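PDB 4WOE: taurocyamine kinase from Schistosoma mansoni, which reversibly transfers a phosphate group between ATP and taurocyamine, giving ADP and N-phosphotaurocyamine, with magnesium as cofactor. Local coordinates for residues R484-R489 and H587-S592; C583-M588 and I628-S633; T637-S642 and L693-A698. The protein carries 4 engineered substitutions. All blocks are in the same frame, centred on the assembly; numbering follows the deposited sequence.

Interaction 1. Residues R484-R489 and H587-S592. With ADP (adenosine-5'-diphosphate), chain D; NO3 (nitrate ion), chain J.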
loop_
_atom_site.group_PDB
_atom_site.type_symbol
_atom_site.label_atom_id
_atom_site.label_comp_id
_atom_site.label_asym_id
_atom_site.label_seq_id
_atom_site.Cartn_x
_atom_site.Cartn_y
_atom_site.Cartn_z
ATOM N N ARG A 484 -3.371 -31.684 5.000
ATOM C CA ARG A 484 -4.278 -30.788 4.311
ATOM C C ARG A 484 -4.320 -31.124 2.819
ATOM O O ARG A 484 -3.295 -31.472 2.237
ATOM C CB ARG A 484 -3.825 -29.347 4.534
ATOM C CG ARG A 484 -4.626 -28.257 3.841
ATOM C CD ARG A 484 -4.052 -26.910 4.282
ATOM N NE ARG A 484 -4.770 -25.735 3.806
ATOM C CZ ARG A 484 -4.543 -25.147 2.635
ATOM N NH1 ARG A 484 -3.634 -25.650 1.813
ATOM N NH2 ARG A 484 -5.229 -24.061 2.283
ATOM N N VAL A 485 -5.502 -31.049 2.209
ATOM C CA VAL A 485 -5.610 -31.115 0.752
ATOM C C VAL A 485 -6.637 -30.085 0.251
ATOM O O VAL A 485 -7.752 -30.009 0.777
ATOM C CB VAL A 485 -6.023 -32.519 0.241
ATOM C CG1 VAL A 485 -5.810 -32.606 -1.281
ATOM C CG2 VAL A 485 -5.257 -33.627 0.953
ATOM N N ARG A 486 -6.261 -29.304 -0.761
ATOM C CA ARG A 486 -7.137 -28.276 -1.309
ATOM C C ARG A 486 -7.223 -28.344 -2.824
ATOM O O ARG A 486 -6.337 -28.892 -3.474
ATOM C CB ARG A 486 -6.661 -26.878 -0.898
ATOM C CG ARG A 486 -5.404 -26.398 -1.603
ATOM C CD ARG A 486 -5.647 -25.662 -2.946
ATOM N NE ARG A 486 -4.408 -25.026 -3.392
ATOM C CZ ARG A 486 -3.999 -24.914 -4.653
ATOM N NH1 ARG A 486 -4.722 -25.389 -5.672
ATOM N NH2 ARG A 486 -2.845 -24.310 -4.892
ATOM N N VAL A 487 -8.279 -27.756 -3.374
ATOM C CA VAL A 487 -8.391 -27.541 -4.807
ATOM C C VAL A 487 -8.986 -26.176 -5.069
ATOM O O VAL A 487 -9.757 -25.664 -4.250
ATOM C CB VAL A 487 -9.290 -28.601 -5.536
ATOM C CG1 VAL A 487 -8.704 -30.029 -5.420
ATOM C CG2 VAL A 487 -10.763 -28.511 -5.081
ATOM N N GLY A 488 -8.635 -25.596 -6.215
ATOM C CA GLY A 488 -9.261 -24.373 -6.674
ATOM C C GLY A 488 -10.363 -24.723 -7.648
ATOM O O GLY A 488 -10.334 -25.785 -8.255
ATOM N N ARG A 489 -11.363 -23.859 -7.761
ATOM C CA ARG A 489 -12.368 -24.003 -8.793
ATOM C C ARG A 489 -12.780 -22.612 -9.285
ATOM O O ARG A 489 -12.669 -21.613 -8.561
ATOM C CB ARG A 489 -13.586 -24.776 -8.289
ATOM C CG ARG A 489 -13.367 -26.259 -7.992
ATOM C CD ARG A 489 -13.105 -27.049 -9.281
ATOM N NE ARG A 489 -13.080 -28.500 -9.071
ATOM C CZ ARG A 489 -11.988 -29.232 -8.829
ATOM N NH1 ARG A 489 -10.791 -28.668 -8.733
ATOM N NH2 ARG A 489 -12.104 -30.543 -8.690
ATOM N N HIS A 587 -12.197 -18.247 -7.422
ATOM C CA HIS A 587 -13.569 -18.105 -6.988
ATOM C C HIS A 587 -13.826 -18.889 -5.724
ATOM O O HIS A 587 -14.586 -18.452 -4.863
ATOM C CB HIS A 587 -14.511 -18.550 -8.092
ATOM C CG HIS A 587 -14.539 -17.601 -9.245
ATOM N ND1 HIS A 587 -14.942 -17.972 -10.510
ATOM C CD2 HIS A 587 -14.197 -16.295 -9.318
ATOM C CE1 HIS A 587 -14.849 -16.926 -11.316
ATOM N NE2 HIS A 587 -14.406 -15.895 -10.613
ATOM N N MET A 588 -13.157 -20.035 -5.632
ATOM C CA MET A 588 -13.335 -20.998 -4.563
ATOM C C MET A 588 -12.002 -21.640 -4.245
ATOM O O MET A 588 -11.184 -21.874 -5.144
ATOM C CB MET A 588 -14.312 -22.096 -4.976
ATOM C CG MET A 588 -15.660 -22.127 -4.313
ATOM S SD MET A 588 -16.573 -23.410 -5.188
ATOM C CE MET A 588 -16.851 -22.668 -6.793
ATOM N N ARG A 589 -11.798 -21.954 -2.975
ATOM C CA ARG A 589 -10.765 -22.886 -2.580
ATOM C C ARG A 589 -11.382 -23.828 -1.583
ATOM O O ARG A 589 -11.784 -23.424 -0.492
ATOM C CB ARG A 589 -9.558 -22.182 -1.984
ATOM C CG ARG A 589 -8.765 -21.430 -3.015
ATOM C CD ARG A 589 -8.094 -22.355 -4.056
ATOM N NE ARG A 589 -7.272 -21.562 -4.966
ATOM C CZ ARG A 589 -6.087 -21.051 -4.641
ATOM N NH1 ARG A 589 -5.573 -21.277 -3.440
ATOM N NH2 ARG A 589 -5.410 -20.325 -5.522
ATOM N N ILE A 590 -11.479 -25.087 -1.975
ATOM C CA ILE A 590 -12.116 -26.088 -1.151
ATOM C C ILE A 590 -11.031 -26.855 -0.405
ATOM O O ILE A 590 -10.120 -27.421 -1.015
ATOM C CB ILE A 590 -13.001 -27.001 -2.009
ATOM C CG1 ILE A 590 -13.931 -26.117 -2.864
ATOM C CG2 ILE A 590 -13.762 -27.984 -1.133
ATOM C CD1 ILE A 590 -14.634 -26.839 -4.018
ATOM N N ILE A 591 -11.115 -26.837 0.925
ATOM C CA ILE A 591 -10.042 -27.323 1.782
ATOM C C ILE A 591 -10.494 -28.410 2.761
ATOM O O ILE A 591 -11.565 -28.329 3.357
ATOM C CB ILE A 591 -9.427 -26.156 2.579
ATOM C CG1 ILE A 591 -8.924 -25.073 1.617
ATOM C CG2 ILE A 591 -8.309 -26.645 3.502
ATOM C CD1 ILE A 591 -9.329 -23.686 2.010
ATOM N N SER A 592 -9.659 -29.426 2.925
ATOM C CA SER A 592 -9.863 -30.417 3.962
ATOM C C SER A 592 -8.577 -30.527 4.781
ATOM O O SER A 592 -7.488 -30.612 4.224
ATOM C CB SER A 592 -10.251 -31.776 3.354
ATOM O OG SER A 592 -10.475 -32.744 4.361
HETATM P PB ADP D . -2.974 -22.307 -1.042
HETATM O O1B ADP D . -4.103 -22.843 -0.192
HETATM O O2B ADP D . -3.227 -20.895 -1.546
HETATM O O3B ADP D . -2.491 -23.248 -2.122
HETATM P PA ADP D . -0.929 -20.946 0.494
HETATM O O1A ADP D . 0.522 -21.375 0.594
HETATM O O2A ADP D . -1.349 -19.801 -0.396
HETATM O O3A ADP D . -1.743 -22.280 0.029
HETATM O "O5'" ADP D . -1.457 -20.580 1.983
HETATM C "C5'" ADP D . -2.752 -20.976 2.432
HETATM C "C4'" ADP D . -2.763 -21.264 3.930
HETATM O "O4'" ADP D . -2.846 -22.674 4.146
HETATM C "C3'" ADP D . -1.505 -20.781 4.646
HETATM O "O3'" ADP D . -1.889 -20.238 5.915
HETATM C "C2'" ADP D . -0.710 -22.038 4.908
HETATM O "O2'" ADP D . 0.074 -21.900 6.093
HETATM C "C1'" ADP D . -1.836 -23.043 5.092
HETATM N N9 ADP D . -1.398 -24.452 4.928
HETATM C C8 ADP D . -0.911 -25.031 3.814
HETATM N N7 ADP D . -0.622 -26.337 4.043
HETATM C C5 ADP D . -0.922 -26.610 5.333
HETATM C C6 ADP D . -0.867 -27.787 6.232
HETATM N N6 ADP D . -0.410 -28.987 5.801
HETATM N N1 ADP D . -1.286 -27.625 7.512
HETATM C C2 ADP D . -1.742 -26.442 7.962
HETATM N N3 ADP D . -1.825 -25.338 7.198
HETATM C C4 ADP D . -1.436 -25.358 5.905
HETATM N N NO3 J . -1.360 -20.876 -4.317
HETATM O O1 NO3 J . -1.173 -20.384 -3.157
HETATM O O2 NO3 J . -2.510 -20.775 -4.858
HETATM O O3 NO3 J . -0.409 -21.472 -4.936
#

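Interaction 2. Residues C583-M588 and I628-S633. With 3S5 (Taurocyamine), chain F.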
loop_
_atom_site.group_PDB
_atom_site.type_symbol
_atom_site.label_atom_id
_atom_site.label_comp_id
_atom_site.label_asym_id
_atom_site.label_seq_id
_atom_site.Cartn_x
_atom_site.Cartn_y
_atom_site.Cartn_z
ATOM N N CYS A 583 -13.866 -16.392 -3.079
ATOM C CA CYS A 583 -13.301 -15.292 -3.864
ATOM C C CYS A 583 -12.026 -14.643 -3.272
ATOM O O CYS A 583 -11.960 -13.425 -3.094
ATOM C CB CYS A 583 -14.366 -14.218 -4.079
ATOM S SG CYS A 583 -14.034 -13.081 -5.473
ATOM N N GLU A 584 -11.022 -15.462 -2.971
ATOM C CA GLU A 584 -9.684 -14.953 -2.717
ATOM C C GLU A 584 -8.921 -14.896 -4.054
ATOM O O GLU A 584 -9.221 -14.059 -4.902
ATOM C CB GLU A 584 -8.946 -15.820 -1.688
ATOM C CG GLU A 584 -7.642 -15.201 -1.187
ATOM C CD GLU A 584 -6.461 -16.095 -1.445
ATOM O OE1 GLU A 584 -5.404 -15.877 -0.829
ATOM O OE2 GLU A 584 -6.587 -17.026 -2.274
ATOM N N GLU A 585 -7.942 -15.770 -4.255
ATOM C CA GLU A 585 -7.246 -15.807 -5.543
ATOM C C GLU A 585 -8.146 -16.411 -6.629
ATOM O O GLU A 585 -8.251 -15.879 -7.745
ATOM C CB GLU A 585 -5.960 -16.601 -5.430
ATOM C CG GLU A 585 -5.076 -16.524 -6.654
ATOM C CD GLU A 585 -3.849 -17.435 -6.541
ATOM O OE1 GLU A 585 -3.235 -17.503 -5.452
ATOM O OE2 GLU A 585 -3.503 -18.088 -7.545
ATOM N N ASP A 586 -8.798 -17.524 -6.295
ATOM C CA ASP A 586 -9.803 -18.111 -7.184
ATOM C C ASP A 586 -11.200 -17.936 -6.614
ATOM O O ASP A 586 -11.373 -17.528 -5.464
ATOM C CB ASP A 586 -9.509 -19.589 -7.431
ATOM C CG ASP A 586 -8.272 -19.795 -8.305
ATOM O OD1 ASP A 586 -8.359 -19.453 -9.502
ATOM O OD2 ASP A 586 -7.223 -20.274 -7.807
ATOM N N HIS A 587 -12.197 -18.247 -7.422
ATOM C CA HIS A 587 -13.569 -18.105 -6.988
ATOM C C HIS A 587 -13.826 -18.889 -5.724
ATOM O O HIS A 587 -14.586 -18.452 -4.863
ATOM C CB HIS A 587 -14.511 -18.550 -8.092
ATOM C CG HIS A 587 -14.539 -17.601 -9.245
ATOM N ND1 HIS A 587 -14.942 -17.972 -10.510
ATOM C CD2 HIS A 587 -14.197 -16.295 -9.318
ATOM C CE1 HIS A 587 -14.849 -16.926 -11.316
ATOM N NE2 HIS A 587 -14.406 -15.895 -10.613
ATOM N N MET A 588 -13.157 -20.035 -5.632
ATOM C CA MET A 588 -13.335 -20.998 -4.563
ATOM C C MET A 588 -12.002 -21.640 -4.245
ATOM O O MET A 588 -11.184 -21.874 -5.144
ATOM C CB MET A 588 -14.312 -22.096 -4.976
ATOM C CG MET A 588 -15.660 -22.127 -4.313
ATOM S SD MET A 588 -16.573 -23.410 -5.188
ATOM C CE MET A 588 -16.851 -22.668 -6.793
ATOM N N ILE A 628 -9.930 -25.020 -14.749
ATOM C CA ILE A 628 -9.250 -23.769 -15.029
ATOM C C ILE A 628 -9.259 -22.833 -13.820
ATOM O O ILE A 628 -10.271 -22.690 -13.134
ATOM C CB ILE A 628 -9.890 -23.067 -16.214
ATOM C CG1 ILE A 628 -9.940 -24.027 -17.409
ATOM C CG2 ILE A 628 -9.139 -21.765 -16.543
ATOM C CD1 ILE A 628 -10.934 -23.587 -18.459
ATOM N N THR A 629 -8.113 -22.200 -13.579
ATOM C CA THR A 629 -7.918 -21.340 -12.432
ATOM C C THR A 629 -7.219 -20.023 -12.817
ATOM O O THR A 629 -6.772 -19.842 -13.954
ATOM C CB THR A 629 -7.094 -22.061 -11.377
ATOM O OG1 THR A 629 -5.900 -22.537 -12.003
ATOM C CG2 THR A 629 -7.881 -23.261 -10.823
ATOM N N CYS A 630 -7.118 -19.123 -11.847
ATOM C CA CYS A 630 -6.473 -17.826 -12.031
ATOM C C CYS A 630 -5.021 -17.967 -12.500
ATOM O O CYS A 630 -4.649 -17.479 -13.579
ATOM C CB CYS A 630 -6.526 -17.029 -10.726
ATOM S SG CYS A 630 -5.776 -15.397 -10.866
ATOM N N CYS A 631 -4.219 -18.625 -11.668
ATOM C CA CYS A 631 -2.825 -18.917 -11.963
ATOM C C CYS A 631 -2.696 -20.236 -12.737
ATOM O O CYS A 631 -3.348 -21.223 -12.382
ATOM C CB CYS A 631 -2.021 -18.993 -10.664
ATOM S SG CYS A 631 -0.249 -19.271 -10.884
ATOM N N PRO A 632 -1.857 -20.260 -13.792
ATOM C CA PRO A 632 -1.603 -21.497 -14.557
ATOM C C PRO A 632 -1.012 -22.644 -13.696
ATOM O O PRO A 632 -1.191 -23.820 -14.039
ATOM C CB PRO A 632 -0.594 -21.048 -15.633
ATOM C CG PRO A 632 0.044 -19.793 -15.069
ATOM C CD PRO A 632 -1.062 -19.124 -14.295
ATOM N N SER A 633 -0.321 -22.310 -12.605
ATOM C CA SER A 633 0.194 -23.334 -11.678
ATOM C C SER A 633 -0.895 -24.206 -11.015
ATOM O O SER A 633 -0.595 -25.287 -10.511
ATOM C CB SER A 633 1.023 -22.680 -10.570
ATOM O OG SER A 633 0.182 -22.214 -9.526
HETATM N N01 3S5 F . -0.856 -18.809 -7.608
HETATM C C02 3S5 F . -0.193 -18.563 -6.523
HETATM N N03 3S5 F . -0.833 -18.246 -5.430
HETATM N N04 3S5 F . 1.175 -18.635 -6.513
HETATM C C05 3S5 F . 1.984 -18.976 -7.665
HETATM C C06 3S5 F . 3.471 -18.716 -7.339
HETATM S S07 3S5 F . 3.900 -17.004 -7.461
HETATM O O08 3S5 F . 3.408 -16.484 -8.801
HETATM O O09 3S5 F . 3.233 -16.203 -6.362
HETATM O O10 3S5 F . 5.395 -16.797 -7.351
HETATM O O HOH W 1 -5.141 -19.708 -9.195
#

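Interaction 3. Residues T637-S642 and L693-A698. With ADP (adenosine-5'-diphosphate), chain D.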
loop_
_atom_site.group_PDB
_atom_site.type_symbol
_atom_site.label_atom_id
_atom_site.label_comp_id
_atom_site.label_asym_id
_atom_site.label_seq_id
_atom_site.Cartn_x
_atom_site.Cartn_y
_atom_site.Cartn_z
ATOM N N THR A 637 -5.904 -30.925 -11.968
ATOM C CA THR A 637 -6.555 -31.352 -10.735
ATOM C C THR A 637 -6.788 -30.133 -9.841
ATOM O O THR A 637 -7.707 -30.112 -9.018
ATOM C CB THR A 637 -5.696 -32.380 -9.944
ATOM O OG1 THR A 637 -4.454 -31.771 -9.565
ATOM C CG2 THR A 637 -5.425 -33.636 -10.770
ATOM N N SER A 638 -5.930 -29.124 -10.014
ATOM C CA SER A 638 -5.932 -27.939 -9.164
ATOM C C SER A 638 -5.714 -28.358 -7.710
ATOM O O SER A 638 -6.123 -27.677 -6.770
ATOM C CB SER A 638 -7.243 -27.162 -9.323
ATOM O OG SER A 638 -7.152 -25.899 -8.699
ATOM N N MET A 639 -5.060 -29.496 -7.532
ATOM C CA MET A 639 -4.984 -30.096 -6.225
ATOM C C MET A 639 -3.610 -29.896 -5.618
ATOM O O MET A 639 -2.602 -30.105 -6.266
ATOM C CB MET A 639 -5.336 -31.583 -6.300
ATOM C CG MET A 639 -5.393 -32.257 -4.938
ATOM S SD MET A 639 -5.950 -33.979 -4.936
ATOM C CE MET A 639 -7.733 -33.804 -4.961
ATOM N N ARG A 640 -3.594 -29.461 -4.366
ATOM C CA ARG A 640 -2.371 -29.359 -3.597
ATOM C C ARG A 640 -2.559 -30.136 -2.312
ATOM O O ARG A 640 -3.345 -29.745 -1.454
ATOM C CB ARG A 640 -2.017 -27.896 -3.316
ATOM C CG ARG A 640 -0.581 -27.679 -2.866
ATOM C CD ARG A 640 -0.146 -26.205 -2.980
ATOM N NE ARG A 640 -0.545 -25.400 -1.823
ATOM C CZ ARG A 640 0.091 -25.394 -0.647
ATOM N NH1 ARG A 640 1.168 -26.158 -0.461
ATOM N NH2 ARG A 640 -0.353 -24.628 0.349
ATOM N N ALA A 641 -1.876 -31.271 -2.216
ATOM C CA ALA A 641 -1.817 -32.055 -0.986
ATOM C C ALA A 641 -0.551 -31.696 -0.228
ATOM O O ALA A 641 0.522 -31.522 -0.818
ATOM C CB ALA A 641 -1.850 -33.549 -1.282
ATOM N N SER A 642 -0.668 -31.597 1.087
ATOM C CA SER A 642 0.439 -31.096 1.873
ATOM C C SER A 642 0.308 -31.486 3.308
ATOM O O SER A 642 -0.779 -31.778 3.789
ATOM C CB SER A 642 0.523 -29.570 1.778
ATOM O OG SER A 642 -0.546 -28.953 2.491
ATOM N N LEU A 693 -2.091 -35.562 -14.771
ATOM C CA LEU A 693 -2.198 -36.661 -13.820
ATOM C C LEU A 693 -3.525 -36.522 -13.075
ATOM O O LEU A 693 -4.097 -35.437 -13.037
ATOM C CB LEU A 693 -1.016 -36.672 -12.834
ATOM C CG LEU A 693 -0.956 -35.674 -11.673
ATOM C CD1 LEU A 693 0.182 -36.032 -10.716
ATOM C CD2 LEU A 693 -0.807 -34.240 -12.164
ATOM N N THR A 694 -4.011 -37.620 -12.498
ATOM C CA THR A 694 -5.303 -37.636 -11.813
ATOM C C THR A 694 -5.163 -37.220 -10.347
ATOM O O THR A 694 -4.046 -37.054 -9.837
ATOM C CB THR A 694 -5.968 -39.036 -11.859
ATOM O OG1 THR A 694 -5.173 -39.956 -11.106
ATOM C CG2 THR A 694 -6.133 -39.550 -13.317
ATOM N N GLU A 695 -6.305 -37.075 -9.677
ATOM C CA GLU A 695 -6.339 -36.607 -8.299
ATOM C C GLU A 695 -5.719 -37.648 -7.351
ATOM O O GLU A 695 -4.992 -37.299 -6.425
ATOM C CB GLU A 695 -7.780 -36.265 -7.901
ATOM C CG GLU A 695 -8.312 -34.953 -8.524
ATOM C CD GLU A 695 -8.822 -35.101 -9.957
ATOM O OE1 GLU A 695 -8.867 -36.240 -10.487
ATOM O OE2 GLU A 695 -9.200 -34.072 -10.557
ATOM N N LEU A 696 -5.978 -38.927 -7.608
ATOM C CA LEU A 696 -5.297 -39.991 -6.876
ATOM C C LEU A 696 -3.773 -39.897 -7.029
ATOM O O LEU A 696 -3.034 -39.921 -6.045
ATOM C CB LEU A 696 -5.782 -41.353 -7.358
ATOM C CG LEU A 696 -6.270 -42.341 -6.297
ATOM C CD1 LEU A 696 -7.012 -41.618 -5.178
ATOM C CD2 LEU A 696 -7.177 -43.386 -6.946
ATOM N N GLN A 697 -3.314 -39.790 -8.272
ATOM C CA GLN A 697 -1.891 -39.724 -8.565
ATOM C C GLN A 697 -1.238 -38.518 -7.900
ATOM O O GLN A 697 -0.144 -38.638 -7.322
ATOM C CB GLN A 697 -1.659 -39.683 -10.084
ATOM C CG GLN A 697 -2.209 -40.915 -10.793
ATOM C CD GLN A 697 -1.941 -40.934 -12.289
ATOM O OE1 GLN A 697 -2.104 -39.927 -12.997
ATOM N NE2 GLN A 697 -1.538 -42.098 -12.783
ATOM N N ALA A 698 -1.908 -37.365 -7.976
ATOM C CA ALA A 698 -1.358 -36.137 -7.415
ATOM C C ALA A 698 -1.116 -36.286 -5.914
ATOM O O ALA A 698 -0.118 -35.786 -5.370
ATOM C CB ALA A 698 -2.286 -34.963 -7.695
HETATM P PB ADP D . -2.974 -22.307 -1.042
HETATM O O1B ADP D . -4.103 -22.843 -0.192
HETATM O O2B ADP D . -3.227 -20.895 -1.546
HETATM O O3B ADP D . -2.491 -23.248 -2.122
HETATM P PA ADP D . -0.929 -20.946 0.494
HETATM O O1A ADP D . 0.522 -21.375 0.594
HETATM O O2A ADP D . -1.349 -19.801 -0.396
HETATM O O3A ADP D . -1.743 -22.280 0.029
HETATM O "O5'" ADP D . -1.457 -20.580 1.983
HETATM C "C5'" ADP D . -2.752 -20.976 2.432
HETATM C "C4'" ADP D . -2.763 -21.264 3.930
HETATM O "O4'" ADP D . -2.846 -22.674 4.146
HETATM C "C3'" ADP D . -1.505 -20.781 4.646
HETATM O "O3'" ADP D . -1.889 -20.238 5.915
HETATM C "C2'" ADP D . -0.710 -22.038 4.908
HETATM O "O2'" ADP D . 0.074 -21.900 6.093
HETATM C "C1'" ADP D . -1.836 -23.043 5.092
HETATM N N9 ADP D . -1.398 -24.452 4.928
HETATM C C8 ADP D . -0.911 -25.031 3.814
HETATM N N7 ADP D . -0.622 -26.337 4.043
HETATM C C5 ADP D . -0.922 -26.610 5.333
HETATM C C6 ADP D . -0.867 -27.787 6.232
HETATM N N6 ADP D . -0.410 -28.987 5.801
HETATM N N1 ADP D . -1.286 -27.625 7.512
HETATM C C2 ADP D . -1.742 -26.442 7.962
HETATM N N3 ADP D . -1.825 -25.338 7.198
HETATM C C4 ADP D . -1.436 -25.358 5.905
HETATM O O HOH W 2 -9.732 -31.941 -8.788
#

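Interaction 1. Residues R484-R489 and H587-S592
V485 and V487 pair antiparallel with S592 and I590, and the axes of segments 484-489 and 588-592 approach to 4.7 Å. The backbone bonds come in reciprocal couples: V485 N to S592 O at 2.9 Å and S592 N to V485 O, then likewise between V487 and I590. The pairing slackens at R489 and M588, where R489 N reaches M588 O at 3.3 Å from above the carbonyl plane and the return bond is weak.

On the face carrying V485, V487 and I590 the packing is largely apolar. V487 CG2 rests against I590 CB, and helix 599-614 covers them through L606 and I610.

The other face, with R486, R589 and I591, belongs to the nucleotide. R486 NE and NH2 both hold ADP O3B, NE at 2.9 Å, with that oxygen in plane at the guanidinium edge. R589 NH1 takes O2B at 3.0 Å, while its NH2 bonds nitrate O2 and forms a salt bridge with D586. The two guanidinium groups stack nearly flat, planes 24° and centres 4.4 Å apart. R484 runs out extended, CG anti to the backbone N (chi1 178°); its CD packs against the face of the adenine at C4 and C5, ADP O4' sits over its guanidinium face, and NH2 grips O1B at 3.0 Å.

Each terminal oxygen of the beta-phosphate is thus met by an arginine of these two strands, and R640 joins R486 on O3B. The phosphate's negative charge probably pays for stacking R486 on R589, and the nitrate beside them is consistent with a site for the transferred phosphoryl group.

Interaction 2. Residues C583-M588 and I628-S633
D586 and C630 bring their backbones to 5.9 Å between CA atoms, the nearest approach of two irregular loops. One, 583-588, leads into strand 588-595; the other, 628-633, comes ahead of strand 639-646. The first loop turns back on itself, C583 N bonding H587 O, while the second enters a 3-10 turn at P632.

One direct hydrogen bond joins them: C630 N donates to D586 OD1 at 2.7 Å, almost straight (168°) and on the syn lone pair of that oxygen. OD1 also packs against T629 CB, and C630 CB against E585 O. The other carboxylate oxygen, D586 OD2, accepts from a water that in turn donates to E585 OE2 at 2.8 Å and accepts from C631 N. This one water therefore ties both acidic side chains to the backbone of C631.

E585 reaches the substrate fully stretched, CG anti to the backbone N (chi1 -171°) and the chain extended beyond it. Its two oxygens take separate nitrogens of taurocyamine: OE1 meets N03 at 2.5 Å and OE2 meets N01 at 2.7 Å. C631 comes to the same N01 from the other loop, its SG accepting at 3.4 Å and its CB lying 3.6 Å from E585 OE2. S633 N also donates to C631 SG, at the long distance of 3.5 Å.

A carboxylate and a cysteine sharing the guanidinium group of the substrate, with E674 as a further acidic partner, is the pattern typical of the guanidino-binding site of phosphagen kinases, completed here by R426 and the 423-424 backbone; C631 is the predicted active-site residue.

Interaction 3. Residues T637-S642 and L693-A698
T637 meets the start of helix 695-711 with its methyl group: CG2 lies 3.2 Å from L693 O and 3.8 Å from E695 CD, wedged between the backbone ahead of the helix and the first side chain within it. M639, next but one along the chain, crosses E695 at about a right angle, its terminal CE resting 3.8 Å from E695 CG and its SD near E695 O. A698, one turn further into the helix, puts its CB by T637 OG1. No direct hydrogen bond spans the segments; a water does so instead, donating to T637 O at 2.7 Å and to E695 OE2 at 2.8 Å.

Behind this first shell, each side is held by its own bonds. T637 CG2 stands anti to the carbonyl carbon, leaving OG1 between the backbone N and C (chi1 62°), where it accepts from M639 N at 3.1 Å in an ST turn and also bonds R690 O. T694 and Q697 make a capping box at the helix start: T694 N donates to Q697 OE1 at 3.0 Å, and the return bond from Q697 N to T694 OG1 is weak. E695 is bent at chi2, and its OE1 takes the backbone N of T461.

R640 leaves the strand on the side away from the helix, and its guanidinium reaches ADP, NE bonding O3B and NH2 bonding O3A at 2.7 Å, while D684 pairs with its NH1. One side of 639-642 therefore packs and the other binds nucleotide.

Strand 639-646 runs in the sheet between 480-489 and 682-687. M639 fits among V485, V487 and helix 599-614, whose Y603 also touches E695, while A698 leans on N687 of strand 682-687.

Overall arrangement
All six segments lie within the second phosphagen kinase C-terminal range (479-716). Interaction 1 pairs the neighbouring strands 480-489 and 588-595 of the eight-stranded antiparallel sheet; interaction 2, centred 10 Å away, shares H587 and M588 with it and lies in the loop that leads into the start of strand 588-595 and in the 628-633 loop packed on it. Interaction 3, 11 Å from interaction 1 and 16 Å from interaction 2, closes later in the chain and joins the next strand, 639-646, to the C-terminal helix. Interactions 1 and 3 both touch ADP, while interaction 2 holds taurocyamine, so sheet and loops bring nucleotide and phosphoryl acceptor together.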